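Local coordinates for protein sensor histidine kinase PdtaS (Mycobacterium tuberculosis, PDB 2YKF) that probably senses nutrient deprivation by binding cyclic di-GMP, then autophosphorylates on histidine to signal to its partner PdtaR, at residues Leu224-His237 with Lys247-Thr259. Numbering follows the deposited sequence.
Sequences LISDPFEAHEVDEH and KGMRMEVDAGGAT
The chi1 of His237 (174°) places CG trans to the main-chain nitrogen, which carries the ring out from the helix to Met249, whose CG meets ring atom CE1 of His237 at 3.3 Å. Lys247 O approaches the same CE1 at the ring edge, in plane, while NE2 of His237 is bonded to Thr264 on the neighbouring strand; a flat imidazole suits this place, offering polar edges and an aromatic surface together. The sulfurs of Met249 and Met251 stand oblique to the ring, SD 4.8 and 5.1 Å from its centroid. The flexible, unbranched Met251 turns at its end to lay CE against CG2 of Val234 at 3.8 Å. The helix thus packs across strand 250-255, outermost in this chain's antiparallel sheet of the PAS-like domain; the axes of helix 228-237 and strand 250-255 approach to 9.3 Å. Farther along, branched Ile225 and Val253 mesh, CG2 to CG1, 3.8 Å. Before the helix, Ser226 N gives Asp254 O a nearly straight bond of 3.0 Å (174°), and a water links that oxygen to Asp227 N and Glu230 OE1. Asp227, whose short carboxylate suits an N-cap, accepts from Glu230 N through OD1.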
# COMPACT_ATOMS: atom_id res chain seq x y z
N LEU A 224 -6.90 25.31 -4.94
CA LEU A 224 -5.82 24.61 -5.64
C LEU A 224 -6.37 23.87 -6.78
O LEU A 224 -5.64 23.63 -7.75
CB LEU A 224 -5.05 23.61 -4.72
CG LEU A 224 -4.46 24.25 -3.45
CD1 LEU A 224 -3.91 23.17 -2.55
CD2 LEU A 224 -3.40 25.30 -3.78
N ILE A 225 -7.65 23.49 -6.67
CA ILE A 225 -8.30 22.60 -7.62
C ILE A 225 -8.49 23.30 -8.95
O ILE A 225 -8.97 24.44 -8.98
CB ILE A 225 -9.62 22.06 -7.08
CG1 ILE A 225 -9.32 21.09 -5.93
CG2 ILE A 225 -10.46 21.32 -8.20
CD1 ILE A 225 -10.56 20.77 -5.11
N SER A 226 -8.06 22.64 -10.02
CA SER A 226 -7.96 23.29 -11.36
C SER A 226 -9.33 23.56 -11.99
O SER A 226 -9.57 24.65 -12.51
CB SER A 226 -7.11 22.45 -12.34
OG SER A 226 -5.76 22.30 -11.85
N ASP A 227 -10.19 22.55 -12.01
CA ASP A 227 -11.51 22.72 -12.60
C ASP A 227 -12.49 23.37 -11.59
O ASP A 227 -12.70 22.83 -10.50
CB ASP A 227 -12.02 21.37 -13.11
CG ASP A 227 -13.43 21.46 -13.76
OD1 ASP A 227 -14.43 21.58 -13.05
OD2 ASP A 227 -13.50 21.38 -14.99
N PRO A 228 -13.10 24.52 -11.96
CA PRO A 228 -13.94 25.21 -10.96
C PRO A 228 -15.20 24.37 -10.59
O PRO A 228 -15.74 24.53 -9.49
CB PRO A 228 -14.31 26.55 -11.65
CG PRO A 228 -14.36 26.22 -13.15
CD PRO A 228 -13.24 25.09 -13.33
N PHE A 229 -15.67 23.47 -11.45
CA PHE A 229 -16.79 22.59 -11.03
C PHE A 229 -16.36 21.55 -9.96
O PHE A 229 -17.09 21.23 -9.03
CB PHE A 229 -17.40 21.86 -12.24
CG PHE A 229 -18.10 22.79 -13.23
CD1 PHE A 229 -19.34 23.36 -12.91
CD2 PHE A 229 -17.54 23.08 -14.46
CE1 PHE A 229 -20.01 24.20 -13.83
CE2 PHE A 229 -18.20 23.91 -15.38
CZ PHE A 229 -19.44 24.48 -15.04
N GLU A 230 -15.18 20.98 -10.15
CA GLU A 230 -14.67 19.95 -9.23
C GLU A 230 -14.41 20.66 -7.92
O GLU A 230 -14.58 20.08 -6.87
CB GLU A 230 -13.33 19.39 -9.82
CG GLU A 230 -13.57 18.73 -11.13
CD GLU A 230 -12.50 17.74 -11.56
OE1 GLU A 230 -11.35 17.76 -11.03
OE2 GLU A 230 -12.85 16.94 -12.45
N ALA A 231 -13.91 21.90 -7.97
CA ALA A 231 -13.57 22.66 -6.74
C ALA A 231 -14.80 22.78 -5.85
O ALA A 231 -14.73 22.63 -4.61
CB ALA A 231 -12.94 24.04 -7.07
N HIS A 232 -15.95 23.04 -6.48
CA HIS A 232 -17.16 23.16 -5.74
C HIS A 232 -17.68 21.81 -5.27
O HIS A 232 -18.20 21.71 -4.17
CB HIS A 232 -18.24 23.87 -6.57
CG HIS A 232 -19.47 24.16 -5.78
ND1 HIS A 232 -19.47 25.03 -4.71
CD2 HIS A 232 -20.73 23.68 -5.88
CE1 HIS A 232 -20.69 25.10 -4.20
NE2 HIS A 232 -21.47 24.27 -4.88
N GLU A 233 -17.55 20.77 -6.10
CA GLU A 233 -17.95 19.41 -5.69
C GLU A 233 -17.23 18.94 -4.39
O GLU A 233 -17.81 18.35 -3.49
CB GLU A 233 -17.71 18.40 -6.82
CG GLU A 233 -18.79 18.39 -7.93
CD GLU A 233 -18.28 17.72 -9.23
OE1 GLU A 233 -17.05 17.38 -9.32
OE2 GLU A 233 -19.12 17.57 -10.15
N VAL A 234 -15.96 19.20 -4.34
CA VAL A 234 -15.16 18.79 -3.22
C VAL A 234 -15.58 19.52 -1.96
O VAL A 234 -15.78 18.92 -0.90
CB VAL A 234 -13.68 18.99 -3.54
CG1 VAL A 234 -12.80 18.84 -2.23
CG2 VAL A 234 -13.34 17.96 -4.57
N ASP A 235 -15.69 20.83 -2.07
CA ASP A 235 -16.24 21.70 -1.04
C ASP A 235 -17.61 21.17 -0.50
O ASP A 235 -17.75 20.88 0.73
CB ASP A 235 -16.37 23.15 -1.60
CG ASP A 235 -16.86 24.16 -0.52
OD1 ASP A 235 -17.36 23.72 0.55
OD2 ASP A 235 -16.71 25.38 -0.73
N GLU A 236 -18.58 20.97 -1.39
CA GLU A 236 -19.89 20.40 -0.97
C GLU A 236 -19.80 19.01 -0.32
O GLU A 236 -20.48 18.71 0.66
CB GLU A 236 -20.89 20.35 -2.13
CG GLU A 236 -21.43 21.77 -2.47
CD GLU A 236 -22.16 22.44 -1.26
OE1 GLU A 236 -22.94 21.74 -0.53
OE2 GLU A 236 -21.94 23.67 -1.05
N HIS A 237 -19.00 18.15 -0.91
CA HIS A 237 -18.79 16.82 -0.35
C HIS A 237 -18.34 16.87 1.08
O HIS A 237 -18.95 16.27 1.94
CB HIS A 237 -17.76 16.02 -1.13
CG HIS A 237 -17.44 14.71 -0.48
ND1 HIS A 237 -18.40 13.73 -0.27
CD2 HIS A 237 -16.29 14.25 0.06
CE1 HIS A 237 -17.84 12.70 0.35
NE2 HIS A 237 -16.56 13.00 0.57
N LYS A 247 -22.11 10.06 2.35
CA LYS A 247 -21.21 9.02 2.73
C LYS A 247 -19.77 9.38 2.29
O LYS A 247 -19.59 10.36 1.56
CB LYS A 247 -21.77 7.72 2.16
CG LYS A 247 -23.18 7.45 2.84
CD LYS A 247 -23.88 6.22 2.30
CE LYS A 247 -25.42 6.36 2.44
NZ LYS A 247 -26.13 5.40 1.55
N GLY A 248 -18.78 8.62 2.74
CA GLY A 248 -17.44 8.79 2.16
C GLY A 248 -17.44 8.58 0.64
O GLY A 248 -18.31 7.85 0.08
N MET A 249 -16.48 9.21 -0.05
CA MET A 249 -16.33 8.99 -1.48
C MET A 249 -14.88 8.87 -1.90
O MET A 249 -13.99 9.25 -1.16
CB MET A 249 -16.94 10.15 -2.27
CG MET A 249 -18.41 10.36 -1.94
SD MET A 249 -19.39 10.94 -3.33
CE MET A 249 -20.29 9.44 -3.79
N ARG A 250 -14.67 8.36 -3.11
CA ARG A 250 -13.33 8.30 -3.72
C ARG A 250 -13.36 9.31 -4.84
O ARG A 250 -14.35 9.39 -5.56
CB ARG A 250 -13.05 6.88 -4.24
CG ARG A 250 -12.76 5.89 -3.07
CD ARG A 250 -12.64 4.38 -3.46
NE ARG A 250 -13.78 3.62 -2.89
CZ ARG A 250 -13.75 2.87 -1.78
NH1 ARG A 250 -12.63 2.71 -1.07
NH2 ARG A 250 -14.85 2.25 -1.37
N MET A 251 -12.33 10.14 -4.97
CA MET A 251 -12.33 11.03 -6.11
C MET A 251 -10.94 11.40 -6.60
O MET A 251 -10.01 11.50 -5.81
CB MET A 251 -13.16 12.28 -5.86
CG MET A 251 -12.81 13.12 -4.69
SD MET A 251 -14.30 13.96 -4.09
CE MET A 251 -14.93 14.72 -5.62
N GLU A 252 -10.84 11.62 -7.91
CA GLU A 252 -9.58 12.01 -8.51
C GLU A 252 -9.66 13.48 -8.88
O GLU A 252 -10.64 13.94 -9.53
CB GLU A 252 -9.33 11.13 -9.72
CG GLU A 252 -8.10 11.49 -10.50
CD GLU A 252 -7.94 10.66 -11.78
OE1 GLU A 252 -8.24 9.44 -11.81
OE2 GLU A 252 -7.48 11.22 -12.76
N VAL A 253 -8.68 14.27 -8.45
CA VAL A 253 -8.74 15.68 -8.71
C VAL A 253 -7.40 16.16 -9.30
O VAL A 253 -6.38 15.85 -8.72
CB VAL A 253 -8.88 16.52 -7.42
CG1 VAL A 253 -9.84 17.58 -7.65
CG2 VAL A 253 -9.29 15.72 -6.22
N ASP A 254 -7.45 17.03 -10.31
CA ASP A 254 -6.29 17.81 -10.79
C ASP A 254 -6.17 19.13 -10.05
O ASP A 254 -7.16 19.83 -9.89
CB ASP A 254 -6.44 18.09 -12.30
CG ASP A 254 -6.21 16.84 -13.16
OD1 ASP A 254 -5.88 15.69 -12.67
OD2 ASP A 254 -6.39 16.99 -14.38
N ALA A 255 -4.96 19.44 -9.59
CA ALA A 255 -4.66 20.66 -8.91
C ALA A 255 -3.23 21.03 -9.17
O ALA A 255 -2.29 20.27 -8.80
CB ALA A 255 -4.85 20.48 -7.41
N GLY A 256 -3.01 22.21 -9.73
CA GLY A 256 -1.63 22.74 -9.75
C GLY A 256 -0.63 21.93 -10.55
O GLY A 256 0.58 21.89 -10.20
N GLY A 257 -1.09 21.29 -11.63
CA GLY A 257 -0.21 20.39 -12.39
C GLY A 257 -0.15 18.95 -11.83
O GLY A 257 0.25 18.08 -12.54
N ALA A 258 -0.57 18.74 -10.56
CA ALA A 258 -0.59 17.42 -9.90
C ALA A 258 -1.98 16.77 -10.01
O ALA A 258 -2.93 17.44 -10.34
CB ALA A 258 -0.24 17.61 -8.41
N THR A 259 -2.07 15.46 -9.81
CA THR A 259 -3.35 14.74 -9.78
C THR A 259 -3.29 13.93 -8.50
O THR A 259 -2.31 13.20 -8.27
CB THR A 259 -3.52 13.77 -10.95
OG1 THR A 259 -3.45 14.51 -12.17
CG2 THR A 259 -4.94 13.00 -10.88
O HOH W 1 -9.45 19.82 -11.27